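Local coordinates for extracellular protein 11-1 (Passalora fulva, PDB 6ZUS) that is a zinc-binding, secreted fungal avirulence effector that probably provokes or modulates recognition by plant resistance proteins, at residues A46-A50 with D51-T55; W90-Q94 with Q95-C99; P103-E106 with R107-R111. All blocks are in the same frame, centred on the assembly; numbering follows the deposited sequence.

Contact 1 (A46-A50 with D51-T55)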
# COMPACT_ATOMS: atom_id res chain seq x y z
N ALA A 46 7.51 -1.68 -14.07
CA ALA A 46 8.89 -1.73 -14.59
C ALA A 46 9.90 -1.96 -13.45
O ALA A 46 10.93 -2.64 -13.70
CB ALA A 46 9.19 -0.45 -15.32
N CYS A 47 9.66 -1.41 -12.24
CA CYS A 47 10.56 -1.56 -11.05
C CYS A 47 10.39 -2.91 -10.33
O CYS A 47 11.18 -3.17 -9.39
CB CYS A 47 10.36 -0.43 -10.06
SG CYS A 47 10.78 1.15 -10.85
N GLN A 48 9.44 -3.74 -10.72
CA GLN A 48 9.18 -5.03 -10.02
C GLN A 48 10.30 -6.05 -10.36
O GLN A 48 10.56 -6.28 -11.55
CB GLN A 48 7.82 -5.63 -10.42
CG GLN A 48 7.26 -6.58 -9.37
CD GLN A 48 6.93 -5.84 -8.08
OE1 GLN A 48 6.36 -4.74 -8.11
NE2 GLN A 48 7.27 -6.44 -6.96
N GLY A 49 10.90 -6.68 -9.35
CA GLY A 49 11.73 -7.88 -9.51
C GLY A 49 10.90 -9.13 -9.46
O GLY A 49 9.68 -9.13 -9.79
N ALA A 50 11.55 -10.23 -9.10
CA ALA A 50 10.93 -11.57 -9.10
C ALA A 50 10.08 -11.78 -7.83
O ALA A 50 10.14 -10.94 -6.87
CB ALA A 50 12.02 -12.61 -9.21
N ASP A 51 9.31 -12.86 -7.82
CA ASP A 51 8.69 -13.44 -6.61
C ASP A 51 7.39 -12.70 -6.22
O ASP A 51 6.76 -13.12 -5.22
CB ASP A 51 9.70 -13.53 -5.46
CG ASP A 51 10.66 -14.71 -5.60
OD1 ASP A 51 10.22 -15.77 -6.12
OD2 ASP A 51 11.80 -14.59 -5.17
N GLY A 52 6.99 -11.65 -6.93
CA GLY A 52 5.68 -11.02 -6.71
C GLY A 52 5.50 -10.53 -5.27
O GLY A 52 6.40 -9.86 -4.73
N PHE A 53 4.32 -10.78 -4.71
CA PHE A 53 3.80 -10.14 -3.48
C PHE A 53 3.46 -11.24 -2.49
O PHE A 53 3.02 -12.33 -2.89
CB PHE A 53 2.55 -9.29 -3.76
CG PHE A 53 2.84 -8.10 -4.62
CD1 PHE A 53 3.25 -8.27 -5.93
CD2 PHE A 53 2.85 -6.84 -4.10
CE1 PHE A 53 3.58 -7.19 -6.73
CE2 PHE A 53 3.15 -5.74 -4.89
CZ PHE A 53 3.51 -5.91 -6.21
N SER A 54 3.64 -10.91 -1.23
CA SER A 54 3.23 -11.74 -0.07
C SER A 54 1.71 -11.87 -0.04
O SER A 54 0.98 -11.21 -0.86
CB SER A 54 3.76 -11.17 1.19
OG SER A 54 2.96 -10.09 1.59
N THR A 55 1.23 -12.81 0.78
CA THR A 55 -0.20 -12.94 1.12
C THR A 55 -0.70 -11.58 1.64
O THR A 55 0.04 -10.91 2.38
CB THR A 55 -0.40 -14.03 2.19
OG1 THR A 55 -0.01 -15.25 1.54
CG2 THR A 55 -1.83 -14.12 2.67
O HOH W 1 8.49 -8.85 -6.00
O HOH W 2 7.42 -10.47 -9.55

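Contact 2 (W90-Q94 with Q95-C99)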
# COMPACT_ATOMS: atom_id res chain seq x y z
N TRP A 90 15.28 3.30 -13.11
CA TRP A 90 15.38 2.10 -13.96
C TRP A 90 14.95 2.52 -15.35
O TRP A 90 13.83 3.08 -15.48
CB TRP A 90 14.49 0.99 -13.38
CG TRP A 90 14.19 -0.11 -14.35
CD1 TRP A 90 13.03 -0.35 -15.03
CD2 TRP A 90 15.14 -1.08 -14.80
NE1 TRP A 90 13.18 -1.44 -15.85
CE2 TRP A 90 14.46 -1.92 -15.71
CE3 TRP A 90 16.49 -1.32 -14.48
CZ2 TRP A 90 15.10 -2.98 -16.34
CZ3 TRP A 90 17.12 -2.38 -15.09
CH2 TRP A 90 16.44 -3.18 -16.01
N PHE A 91 15.74 2.16 -16.36
CA PHE A 91 15.37 2.34 -17.79
C PHE A 91 14.79 1.02 -18.34
O PHE A 91 15.50 -0.01 -18.33
CB PHE A 91 16.61 2.86 -18.54
CG PHE A 91 16.29 3.25 -19.95
CD1 PHE A 91 15.56 4.39 -20.22
CD2 PHE A 91 16.65 2.42 -21.00
CE1 PHE A 91 15.26 4.74 -21.52
CE2 PHE A 91 16.34 2.77 -22.31
CZ PHE A 91 15.64 3.92 -22.56
N ASP A 92 13.55 1.02 -18.83
CA ASP A 92 12.88 -0.23 -19.28
C ASP A 92 13.20 -0.52 -20.75
O ASP A 92 12.59 -1.44 -21.31
CB ASP A 92 11.37 -0.20 -19.04
CG ASP A 92 10.58 0.62 -20.06
OD1 ASP A 92 11.23 1.44 -20.74
OD2 ASP A 92 9.32 0.44 -20.13
N GLY A 93 14.07 0.26 -21.39
CA GLY A 93 14.33 0.14 -22.85
C GLY A 93 13.72 1.28 -23.66
O GLY A 93 14.21 1.53 -24.79
N GLN A 94 12.69 1.95 -23.11
CA GLN A 94 11.97 3.06 -23.79
C GLN A 94 11.97 4.32 -22.91
O GLN A 94 12.08 5.41 -23.46
CB GLN A 94 10.56 2.60 -24.12
CG GLN A 94 10.54 1.40 -25.06
CD GLN A 94 9.21 1.25 -25.74
OE1 GLN A 94 8.38 0.44 -25.33
NE2 GLN A 94 8.99 2.05 -26.78
N GLN A 95 11.83 4.21 -21.58
CA GLN A 95 11.78 5.38 -20.67
C GLN A 95 12.28 5.01 -19.29
O GLN A 95 12.37 3.81 -18.97
CB GLN A 95 10.36 5.96 -20.60
CG GLN A 95 9.35 5.09 -19.86
CD GLN A 95 7.96 5.68 -19.92
OE1 GLN A 95 7.75 6.89 -19.72
NE2 GLN A 95 7.00 4.82 -20.24
N TRP A 96 12.60 6.03 -18.51
CA TRP A 96 13.03 5.94 -17.10
C TRP A 96 11.83 5.86 -16.14
O TRP A 96 10.79 6.61 -16.30
CB TRP A 96 13.90 7.12 -16.71
CG TRP A 96 15.20 7.13 -17.45
CD1 TRP A 96 15.53 7.78 -18.61
CD2 TRP A 96 16.37 6.43 -17.01
NE1 TRP A 96 16.83 7.52 -18.93
CE2 TRP A 96 17.37 6.70 -17.97
CE3 TRP A 96 16.65 5.61 -15.91
CZ2 TRP A 96 18.64 6.15 -17.84
CZ3 TRP A 96 17.90 5.08 -15.79
CH2 TRP A 96 18.88 5.35 -16.75
N PHE A 97 12.05 5.09 -15.08
CA PHE A 97 11.12 4.89 -13.93
C PHE A 97 11.88 5.20 -12.65
O PHE A 97 13.03 4.77 -12.44
CB PHE A 97 10.57 3.46 -13.92
CG PHE A 97 9.65 3.19 -15.08
CD1 PHE A 97 10.16 2.85 -16.33
CD2 PHE A 97 8.28 3.25 -14.92
CE1 PHE A 97 9.31 2.58 -17.39
CE2 PHE A 97 7.43 3.00 -15.99
CZ PHE A 97 7.95 2.69 -17.24
N ASP A 98 11.23 5.99 -11.81
CA ASP A 98 11.71 6.21 -10.43
C ASP A 98 11.20 5.06 -9.57
O ASP A 98 9.98 4.91 -9.44
CB ASP A 98 11.23 7.57 -9.94
CG ASP A 98 11.89 8.03 -8.65
OD1 ASP A 98 12.62 7.21 -8.01
OD2 ASP A 98 11.68 9.24 -8.31
N CYS A 99 12.11 4.31 -8.96
CA CYS A 99 11.78 3.13 -8.15
C CYS A 99 11.80 3.45 -6.65
O CYS A 99 11.60 2.52 -5.87
CB CYS A 99 12.71 1.96 -8.46
SG CYS A 99 12.77 1.48 -10.21
O HOH W 3 7.30 2.27 -20.93

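Contact 3 (P103-E106 with R107-R111)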
# COMPACT_ATOMS: atom_id res chain seq x y z
N PRO A 103 7.00 7.09 -5.53
CA PRO A 103 6.46 6.96 -6.90
C PRO A 103 6.07 5.50 -7.18
O PRO A 103 5.03 5.31 -7.85
CB PRO A 103 7.58 7.49 -7.83
CG PRO A 103 8.82 7.47 -6.99
CD PRO A 103 8.36 7.67 -5.55
N TYR A 104 6.90 4.54 -6.76
CA TYR A 104 6.61 3.09 -6.98
C TYR A 104 5.24 2.76 -6.37
O TYR A 104 4.39 2.17 -7.03
CB TYR A 104 7.72 2.21 -6.40
CG TYR A 104 7.35 0.76 -6.32
CD1 TYR A 104 7.37 -0.09 -7.43
CD2 TYR A 104 7.00 0.19 -5.11
CE1 TYR A 104 7.00 -1.43 -7.34
CE2 TYR A 104 6.62 -1.14 -5.00
CZ TYR A 104 6.62 -1.96 -6.11
OH TYR A 104 6.22 -3.25 -5.93
N THR A 105 5.03 3.10 -5.09
CA THR A 105 3.76 2.80 -4.37
C THR A 105 2.59 3.43 -5.11
O THR A 105 1.54 2.78 -5.35
CB THR A 105 3.82 3.27 -2.90
OG1 THR A 105 4.94 2.63 -2.28
CG2 THR A 105 2.49 2.97 -2.23
N GLU A 106 2.74 4.69 -5.51
CA GLU A 106 1.63 5.40 -6.22
C GLU A 106 1.31 4.73 -7.56
O GLU A 106 0.10 4.61 -7.86
CB GLU A 106 1.97 6.88 -6.35
CG GLU A 106 1.96 7.56 -5.03
CD GLU A 106 2.23 9.06 -5.10
OE1 GLU A 106 2.73 9.48 -6.19
OE2 GLU A 106 1.88 9.81 -4.13
N ARG A 107 2.31 4.22 -8.30
CA ARG A 107 2.06 3.46 -9.57
C ARG A 107 1.35 2.13 -9.30
O ARG A 107 0.40 1.80 -10.01
CB ARG A 107 3.34 3.25 -10.38
CG ARG A 107 3.92 4.56 -10.92
CD ARG A 107 4.94 4.29 -12.01
NE ARG A 107 5.99 3.36 -11.58
CZ ARG A 107 7.10 3.71 -10.95
NH1 ARG A 107 7.40 4.98 -10.77
NH2 ARG A 107 7.97 2.78 -10.58
N VAL A 108 1.79 1.40 -8.29
CA VAL A 108 1.31 0.02 -8.02
C VAL A 108 -0.08 0.05 -7.36
O VAL A 108 -0.92 -0.80 -7.73
CB VAL A 108 2.38 -0.72 -7.19
CG1 VAL A 108 1.84 -1.98 -6.54
CG2 VAL A 108 3.60 -1.00 -8.07
N LEU A 109 -0.30 0.90 -6.34
CA LEU A 109 -1.56 0.98 -5.58
C LEU A 109 -2.52 1.99 -6.23
O LEU A 109 -3.76 1.87 -5.99
CB LEU A 109 -1.30 1.33 -4.10
CG LEU A 109 -1.11 0.13 -3.17
CD1 LEU A 109 0.10 -0.70 -3.57
CD2 LEU A 109 -1.00 0.51 -1.71
N GLY A 110 -2.02 2.99 -6.96
CA GLY A 110 -2.89 3.94 -7.70
C GLY A 110 -3.51 5.00 -6.82
O GLY A 110 -4.52 5.63 -7.24
N ARG A 111 -2.93 5.24 -5.62
CA ARG A 111 -3.43 6.24 -4.66
C ARG A 111 -2.23 7.00 -4.11
O ARG A 111 -1.12 6.42 -4.00
CB ARG A 111 -4.20 5.60 -3.51
CG ARG A 111 -5.35 4.68 -3.92
CD ARG A 111 -6.45 5.47 -4.61
NE ARG A 111 -7.53 4.58 -4.95
CZ ARG A 111 -8.82 4.91 -5.15
NH1 ARG A 111 -9.24 6.18 -5.13
NH2 ARG A 111 -9.66 3.92 -5.42

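Contact 1 (A46-A50 with D51-T55)
Gln48 and Phe53 meet across a wide, water-bridged bend in the surface loop that leads from helix 31-40 to strand 57-64. The amide of Gln48 lies against the CE1-CZ side of the Phe53 ring, its plane turned 36° from that of the ring. OE1 of Gln48 comes 3.6 Å from CZ of Phe53, while NE2 of Gln48 is 3.8 Å from CE1 of Phe53. The Gln48 chain leaves with CG anti to the backbone N (chi1 -156°) and then bends at chi2 (65°), which turns the amide back over the loop toward the ring. OE1 is hydrogen-bonded to Tyr104 OH, a bond that would help fix which way round the amide sits.

At the apex, Asp51 OD2 pairs with Arg84 NE of strand 71-86 in a salt bridge. Backbone hydrogen bonds from Gly49 to Arg84 and from Gly52 to Trp83 fasten the loop alongside the same strand. Inside the bend, two waters stand in for direct contacts. One accepts from Gln48 NE2 at 2.9 Å and lies close to the carbonyls of Ala50 and Gly52. The other closes the reversal where a beta turn would have a direct bond: Gly49 O and Gly52 N stand 4.7 Å apart, and the water between them donates to Gly49 O at 2.6 Å and accepts from Gly52 N at 2.9 Å.

Contact 2 (W90-Q94 with Q95-C99)
Aromatic side chains from both strands meet on one face: Phe91 packs against the indole of Trp96. Phe91 CB sits over the six-membered ring of Trp96, 3.6 Å from its centroid and 4° off the normal, a CH-pi contact. The phenyl ring turns its edge to the face of the Trp96 five-membered ring, with centroids 4.8 Å apart and planes at 53°. Trp90 and Phe97 share the other face, and Trp90 CB touches Cys99 SG just beyond it at 3.6 Å.

Backbone hydrogen bonds make this an antiparallel beta hairpin. Trp90 and Phe97 form a hydrogen-bonded pair, Trp90 N giving to Phe97 O at 2.8 Å and Phe97 N to Trp90 O at 2.7 Å; Phe91 and Trp96 form the non-hydrogen-bonded pair beyond it, and Asp92 N gives to Gln95 O.

Polar side-chain bonds close the end. Asp92 OD1 accepts from Gln94 N at 2.8 Å on its anti side, an Asx turn, and from Gln95 N at 3.0 Å nearly along its C-O axis. A chi1 of 78° places the carboxylate back over its own turn. Asp92 OD2 approaches Phe97 CE1 at 3.5 Å and takes a water that accepts from Gln95 NE2.

Contact 3 (P103-E106 with R107-R111)
Pro103 meets Arg107 one turn further along helix 101-109: its carbonyl receives Arg107 N, and its CB lies 3.9 Å from NH1 of Arg107. The arginine chain runs back past this turn, with CG of Arg107 only 3.3 Å from Pro103 O, and bends at chi3 (-53°) to bring its guanidinium over the backbone. There one face of the group rests on Tyr104 CA, which stands 3.8 Å from the Arg107 guanidinium plane, toward the rim.

Tyr104 gives its carbonyl to Val108 N and its ring to Val108 CG2, which sits over one ring face in a CH-pi contact, nearest CE1 of Tyr104 at 3.5 Å. Arg107 NH2 lies at the edge of the same ring, near its plane, and the Tyr104 side chain also touches Ala82 and Val85 of strand 71-86. Thr105 O accepts from Leu109 N at 2.8 Å; the Thr105 methyl group is near Leu109 CD2, and both side chains touch Leu11 of strand 6-20, where the helix lies against the sheet.

Glu106 belongs to the end of the helix. Glu106 O accepts from Gly110 N at 2.8 Å, but the donor stands 42° out of the carbonyl plane, as the chain enters the left-handed region at Gly110 (phi 79°). Beyond that bend Arg111 O comes 3.4 Å from Glu106 CG, while OE2 of Glu106 accepts from Trp113 N.

The guanidinium of Arg107, lying with one face over Tyr104 CA, has NE in a salt bridge to Asp45, which probably offsets its charge, while Asp98 O takes a hydrogen bond from NH1; the side chain thus ties the helix to the loop holding Asp45 and to strand 96-98.

The three contacts follow one another along the chain and gather around one part of the fold, with centres 14 to 17 Å apart. Contact 1 lies in the loop before strand 57-64 of the four-stranded sheet, contact 2 forms the separate two-stranded hairpin, and contact 3 the helix that comes directly after it. Contacts 1 and 2 are tied covalently by the Cys47-Cys99 disulfide, with Ala46 packed on Phe97. Contact 3 reaches both neighbours: Pro103 CG packs 3.5 Å from Asp98 CG of contact 2, and Arg107 NH2 lies 3.3 Å from Cys47 SG of contact 1. Hairpin, loop and helix are thus joined beside the four-stranded sheet.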